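Local coordinates for protein flavin-dependent thymidylate synthase (Thermus thermophilus, PDB 6J61) that probably catalyses the reductive methylation of dUMP to dTMP, using methylenetetrahydrofolate as methyl donor and NADPH with bound FAD as reductant, as a homotetramer, at residues L132-L146 with E154-T166. Numbering follows the deposited sequence.
Sequences LRKVQQEAYGAYRAL and EMARMVLPLNLYT. With PO4 (phosphate ion), chain G.
Oxygen O4 of a bound phosphate is gripped at the edge of the R157 guanidinium, by NH2 in an unusually short bond and weakly by NH1 at 3.2 Å. R157 NH1 also bonds phosphate O1 at 3.1 Å. S92 and G93, with Q79 and R82 of the second subunit, complete this anion site. R157 N lies at the edge of the Y143 ring, 3.4 Å from CE1 of Y143. With CG anti to the backbone N (chi1 177°), Y143 turns that ring edge to A156, whose O lies near the ring plane and whose CB is 3.7 Å from Y143 CE1. L160 CD1 sits over one face, 3.9 Å from the centroid and 8° off the normal, a CH-pi contact. The Y143 hydroxyl bonds the backbone N of L98. Small A139 lets segment 154-166 come close, its CB 3.5 Å from V159 O and 3.8 Å from P161 CD. Branched V159 meets L146 tip to tip, CG2 to CD1. At the far end, the extended chain of Q136 brings OE1 within 2.8 Å of N163 ND2, a weak bond bent to 120°. The phosphate probably comes from the crystallisation liquor, but its five protein partners are all predicted dUMP-binding residues, consistent with a dUMP phosphate site shared between two subunits.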
loop_
_atom_site.group_PDB
_atom_site.type_symbol
_atom_site.label_atom_id
_atom_site.label_comp_id
_atom_site.label_asym_id
_atom_site.label_seq_id
_atom_site.Cartn_x
_atom_site.Cartn_y
_atom_site.Cartn_z
ATOM N N LEU A 132 10.482 -20.258 32.724
ATOM C CA LEU A 132 10.538 -19.930 31.308
ATOM C C LEU A 132 11.500 -20.907 30.656
ATOM O O LEU A 132 11.213 -21.473 29.603
ATOM C CB LEU A 132 11.059 -18.504 31.105
ATOM C CG LEU A 132 11.452 -18.145 29.667
ATOM C CD1 LEU A 132 10.241 -18.263 28.758
ATOM C CD2 LEU A 132 12.017 -16.747 29.623
ATOM N N ARG A 133 12.652 -21.096 31.293
ATOM C CA ARG A 133 13.660 -22.007 30.770
ATOM C C ARG A 133 13.099 -23.417 30.651
ATOM O O ARG A 133 13.395 -24.134 29.693
ATOM C CB ARG A 133 14.897 -22.004 31.673
ATOM C CG ARG A 133 15.725 -20.727 31.570
ATOM C CD ARG A 133 16.925 -20.726 32.525
ATOM N NE ARG A 133 17.731 -19.520 32.338
ATOM C CZ ARG A 133 18.735 -19.143 33.124
ATOM N NH1 ARG A 133 19.083 -19.874 34.174
ATOM N NH2 ARG A 133 19.391 -18.019 32.859
ATOM N N LYS A 134 12.273 -23.795 31.622
ATOM C CA LYS A 134 11.657 -25.113 31.659
ATOM C C LYS A 134 10.779 -25.362 30.432
ATOM O O LYS A 134 11.042 -26.277 29.644
ATOM C CB LYS A 134 10.820 -25.249 32.932
ATOM C CG LYS A 134 10.825 -26.636 33.556
ATOM C CD LYS A 134 10.139 -27.675 32.685
ATOM C CE LYS A 134 10.123 -29.047 33.373
ATOM N NZ LYS A 134 11.489 -29.628 33.604
ATOM N N VAL A 135 9.741 -24.541 30.269
ATOM C CA VAL A 135 8.830 -24.692 29.141
ATOM C C VAL A 135 9.557 -24.596 27.799
ATOM O O VAL A 135 9.147 -25.217 26.819
ATOM C CB VAL A 135 7.672 -23.653 29.196
ATOM C CG1 VAL A 135 7.427 -23.231 30.624
ATOM C CG2 VAL A 135 7.970 -22.461 28.312
ATOM N N GLN A 136 10.634 -23.818 27.744
ATOM C CA GLN A 136 11.387 -23.718 26.501
ATOM C C GLN A 136 11.979 -25.094 26.231
ATOM O O GLN A 136 12.006 -25.564 25.093
ATOM C CB GLN A 136 12.530 -22.709 26.621
ATOM C CG GLN A 136 12.096 -21.278 26.844
ATOM C CD GLN A 136 13.273 -20.325 26.935
ATOM O OE1 GLN A 136 13.110 -19.149 27.253
ATOM N NE2 GLN A 136 14.465 -20.829 26.655
ATOM N N GLN A 137 12.439 -25.742 27.297
ATOM C CA GLN A 137 13.047 -27.054 27.178
ATOM C C GLN A 137 12.025 -28.111 26.772
ATOM O O GLN A 137 12.180 -28.772 25.739
ATOM C CB GLN A 137 13.725 -27.446 28.498
ATOM C CG GLN A 137 14.928 -28.372 28.302
ATOM C CD GLN A 137 15.672 -28.683 29.591
ATOM O OE1 GLN A 137 15.235 -29.514 30.397
ATOM N NE2 GLN A 137 16.803 -28.013 29.794
ATOM N N GLU A 138 10.982 -28.268 27.584
ATOM C CA GLU A 138 9.938 -29.247 27.300
ATOM C C GLU A 138 9.529 -29.075 25.844
ATOM O O GLU A 138 9.578 -30.019 25.048
ATOM C CB GLU A 138 8.720 -29.019 28.210
ATOM C CG GLU A 138 9.007 -29.152 29.703
ATOM C CD GLU A 138 9.436 -30.556 30.096
ATOM O OE1 GLU A 138 10.118 -30.713 31.134
ATOM O OE2 GLU A 138 9.084 -31.509 29.370
ATOM N N ALA A 139 9.147 -27.846 25.505
ATOM C CA ALA A 139 8.714 -27.509 24.161
ATOM C C ALA A 139 9.745 -27.874 23.104
ATOM O O ALA A 139 9.398 -28.501 22.106
ATOM C CB ALA A 139 8.381 -26.027 24.079
ATOM N N TYR A 140 11.003 -27.494 23.290
ATOM C CA TYR A 140 11.976 -27.853 22.266
ATOM C C TYR A 140 12.152 -29.365 22.277
ATOM O O TYR A 140 12.550 -29.962 21.275
ATOM C CB TYR A 140 13.329 -27.183 22.483
ATOM C CG TYR A 140 14.128 -27.148 21.207
ATOM C CD1 TYR A 140 13.840 -26.216 20.220
ATOM C CD2 TYR A 140 15.129 -28.091 20.950
ATOM C CE1 TYR A 140 14.523 -26.217 18.999
ATOM C CE2 TYR A 140 15.820 -28.101 19.730
ATOM C CZ TYR A 140 15.505 -27.158 18.761
ATOM O OH TYR A 140 16.158 -27.148 17.548
ATOM N N GLY A 141 11.850 -29.977 23.421
ATOM C CA GLY A 141 11.951 -31.419 23.535
ATOM C C GLY A 141 10.885 -32.034 22.651
ATOM O O GLY A 141 11.168 -32.902 21.818
ATOM N N ALA A 142 9.654 -31.559 22.827
ATOM C CA ALA A 142 8.514 -32.025 22.048
ATOM C C ALA A 142 8.785 -31.836 20.555
ATOM O O ALA A 142 8.534 -32.723 19.746
ATOM C CB ALA A 142 7.265 -31.265 22.460
ATOM N N TYR A 143 9.303 -30.675 20.197
ATOM C CA TYR A 143 9.618 -30.383 18.809
ATOM C C TYR A 143 10.572 -31.430 18.227
ATOM O O TYR A 143 10.343 -31.946 17.134
ATOM C CB TYR A 143 10.259 -29.008 18.712
ATOM C CG TYR A 143 10.686 -28.630 17.321
ATOM C CD1 TYR A 143 9.748 -28.515 16.292
ATOM C CD2 TYR A 143 12.021 -28.325 17.040
ATOM C CE1 TYR A 143 10.131 -28.094 15.014
ATOM C CE2 TYR A 143 12.412 -27.904 15.771
ATOM C CZ TYR A 143 11.460 -27.787 14.766
ATOM O OH TYR A 143 11.833 -27.336 13.525
ATOM N N ARG A 144 11.647 -31.728 18.957
ATOM C CA ARG A 144 12.623 -32.725 18.510
ATOM C C ARG A 144 11.965 -34.097 18.392
ATOM O O ARG A 144 12.091 -34.769 17.368
ATOM C CB ARG A 144 13.803 -32.800 19.490
ATOM C CG ARG A 144 14.938 -31.813 19.196
ATOM C CD ARG A 144 15.965 -31.783 20.328
ATOM N NE ARG A 144 17.097 -30.896 20.047
ATOM C CZ ARG A 144 18.028 -31.135 19.125
ATOM N NH1 ARG A 144 17.963 -32.239 18.387
ATOM N NH2 ARG A 144 19.031 -30.278 18.950
ATOM N N ALA A 145 11.262 -34.500 19.446
ATOM C CA ALA A 145 10.566 -35.777 19.474
ATOM C C ALA A 145 9.683 -35.917 18.236
ATOM O O ALA A 145 9.831 -36.865 17.458
ATOM C CB ALA A 145 9.718 -35.872 20.731
ATOM N N LEU A 146 8.769 -34.962 18.064
ATOM C CA LEU A 146 7.858 -34.953 16.924
ATOM C C LEU A 146 8.595 -35.126 15.606
ATOM O O LEU A 146 8.177 -35.907 14.753
ATOM C CB LEU A 146 7.080 -33.642 16.880
ATOM C CG LEU A 146 5.995 -33.436 17.926
ATOM C CD1 LEU A 146 5.617 -31.969 17.958
ATOM C CD2 LEU A 146 4.796 -34.305 17.599
ATOM N N GLU A 154 6.572 -28.148 9.134
ATOM C CA GLU A 154 5.499 -27.165 9.185
ATOM C C GLU A 154 4.542 -27.354 10.356
ATOM O O GLU A 154 4.015 -26.383 10.902
ATOM C CB GLU A 154 4.707 -27.200 7.884
ATOM C CG GLU A 154 4.104 -28.559 7.564
ATOM C CD GLU A 154 3.007 -28.462 6.525
ATOM O OE1 GLU A 154 3.233 -27.816 5.477
ATOM O OE2 GLU A 154 1.919 -29.032 6.759
ATOM N N MET A 155 4.304 -28.603 10.734
ATOM C CA MET A 155 3.400 -28.888 11.838
ATOM C C MET A 155 4.151 -28.967 13.148
ATOM O O MET A 155 3.671 -28.492 14.178
ATOM C CB MET A 155 2.664 -30.212 11.619
ATOM C CG MET A 155 1.419 -30.130 10.761
ATOM S SD MET A 155 0.426 -31.625 10.949
ATOM C CE MET A 155 -0.464 -31.223 12.459
ATOM N N ALA A 156 5.329 -29.577 13.101
ATOM C CA ALA A 156 6.151 -29.753 14.289
ATOM C C ALA A 156 6.444 -28.463 15.048
ATOM O O ALA A 156 6.284 -28.400 16.268
ATOM C CB ALA A 156 7.449 -30.440 13.912
ATOM N N ARG A 157 6.853 -27.431 14.324
ATOM C CA ARG A 157 7.197 -26.163 14.943
ATOM C C ARG A 157 6.083 -25.411 15.677
ATOM O O ARG A 157 6.327 -24.326 16.185
ATOM C CB ARG A 157 7.831 -25.240 13.897
ATOM C CG ARG A 157 6.956 -24.943 12.672
ATOM C CD ARG A 157 5.809 -23.977 12.971
ATOM N NE ARG A 157 4.973 -23.789 11.787
ATOM C CZ ARG A 157 5.302 -23.027 10.746
ATOM N NH1 ARG A 157 6.451 -22.358 10.743
ATOM N NH2 ARG A 157 4.501 -22.972 9.687
ATOM N N MET A 158 4.879 -25.966 15.760
ATOM C CA MET A 158 3.803 -25.244 16.441
ATOM C C MET A 158 3.896 -25.279 17.966
ATOM O O MET A 158 3.404 -24.366 18.641
ATOM C CB MET A 158 2.426 -25.763 16.013
ATOM C CG MET A 158 2.020 -27.105 16.602
ATOM S SD MET A 158 0.344 -27.558 16.108
ATOM C CE MET A 158 0.617 -27.948 14.428
ATOM N N VAL A 159 4.514 -26.329 18.506
ATOM C CA VAL A 159 4.666 -26.469 19.951
ATOM C C VAL A 159 5.721 -25.525 20.528
ATOM O O VAL A 159 5.880 -25.445 21.742
ATOM C CB VAL A 159 5.055 -27.908 20.339
ATOM C CG1 VAL A 159 3.860 -28.812 20.222
ATOM C CG2 VAL A 159 6.163 -28.401 19.433
ATOM N N LEU A 160 6.435 -24.814 19.656
ATOM C CA LEU A 160 7.474 -23.882 20.093
ATOM C C LEU A 160 6.899 -22.530 20.533
ATOM O O LEU A 160 6.003 -21.974 19.884
ATOM C CB LEU A 160 8.493 -23.689 18.972
ATOM C CG LEU A 160 9.172 -24.989 18.526
ATOM C CD1 LEU A 160 9.977 -24.735 17.268
ATOM C CD2 LEU A 160 10.057 -25.537 19.655
ATOM N N PRO A 161 7.409 -21.984 21.652
ATOM C CA PRO A 161 6.965 -20.701 22.208
ATOM C C PRO A 161 7.272 -19.472 21.341
ATOM O O PRO A 161 8.117 -19.521 20.441
ATOM C CB PRO A 161 7.671 -20.661 23.560
ATOM C CG PRO A 161 8.943 -21.357 23.274
ATOM C CD PRO A 161 8.487 -22.552 22.475
ATOM N N LEU A 162 6.582 -18.372 21.639
ATOM C CA LEU A 162 6.724 -17.111 20.909
ATOM C C LEU A 162 8.072 -16.415 21.083
ATOM O O LEU A 162 8.404 -15.510 20.320
ATOM C CB LEU A 162 5.591 -16.149 21.305
ATOM C CG LEU A 162 4.164 -16.587 20.942
ATOM C CD1 LEU A 162 3.131 -15.650 21.533
ATOM C CD2 LEU A 162 4.035 -16.628 19.439
ATOM N N ASN A 163 8.852 -16.827 22.078
ATOM C CA ASN A 163 10.160 -16.205 22.292
ATOM C C ASN A 163 11.237 -16.822 21.398
ATOM O O ASN A 163 12.410 -16.459 21.475
ATOM C CB ASN A 163 10.571 -16.317 23.760
ATOM C CG ASN A 163 10.801 -17.749 24.192
ATOM O OD1 ASN A 163 10.245 -18.689 23.617
ATOM N ND2 ASN A 163 11.609 -17.921 25.225
ATOM N N LEU A 164 10.830 -17.764 20.553
ATOM C CA LEU A 164 11.749 -18.407 19.630
ATOM C C LEU A 164 12.309 -17.299 18.743
ATOM O O LEU A 164 11.579 -16.391 18.358
ATOM C CB LEU A 164 11.000 -19.420 18.755
ATOM C CG LEU A 164 11.928 -20.208 17.819
ATOM C CD1 LEU A 164 12.572 -21.329 18.629
ATOM C CD2 LEU A 164 11.175 -20.774 16.631
ATOM N N TYR A 165 13.595 -17.349 18.428
ATOM C CA TYR A 165 14.166 -16.328 17.568
ATOM C C TYR A 165 13.824 -16.639 16.122
ATOM O O TYR A 165 13.509 -17.781 15.786
ATOM C CB TYR A 165 15.680 -16.276 17.735
ATOM C CG TYR A 165 16.137 -15.266 18.754
ATOM C CD1 TYR A 165 16.288 -13.921 18.407
ATOM C CD2 TYR A 165 16.389 -15.643 20.082
ATOM C CE1 TYR A 165 16.674 -12.976 19.350
ATOM C CE2 TYR A 165 16.774 -14.706 21.038
ATOM C CZ TYR A 165 16.912 -13.371 20.663
ATOM O OH TYR A 165 17.266 -12.429 21.598
ATOM N N THR A 166 13.884 -15.623 15.269
ATOM C CA THR A 166 13.599 -15.783 13.848
ATOM C C THR A 166 14.353 -14.701 13.085
ATOM O O THR A 166 14.693 -13.665 13.649
ATOM C CB THR A 166 12.083 -15.669 13.561
ATOM O OG1 THR A 166 11.850 -15.771 12.151
ATOM C CG2 THR A 166 11.538 -14.338 14.066
HETATM P P PO4 G . 5.922 -19.826 7.980
HETATM O O1 PO4 G . 6.984 -19.805 9.025
HETATM O O2 PO4 G . 5.105 -18.590 8.081
HETATM O O3 PO4 G . 6.548 -19.897 6.633
HETATM O O4 PO4 G . 5.050 -21.008 8.180
#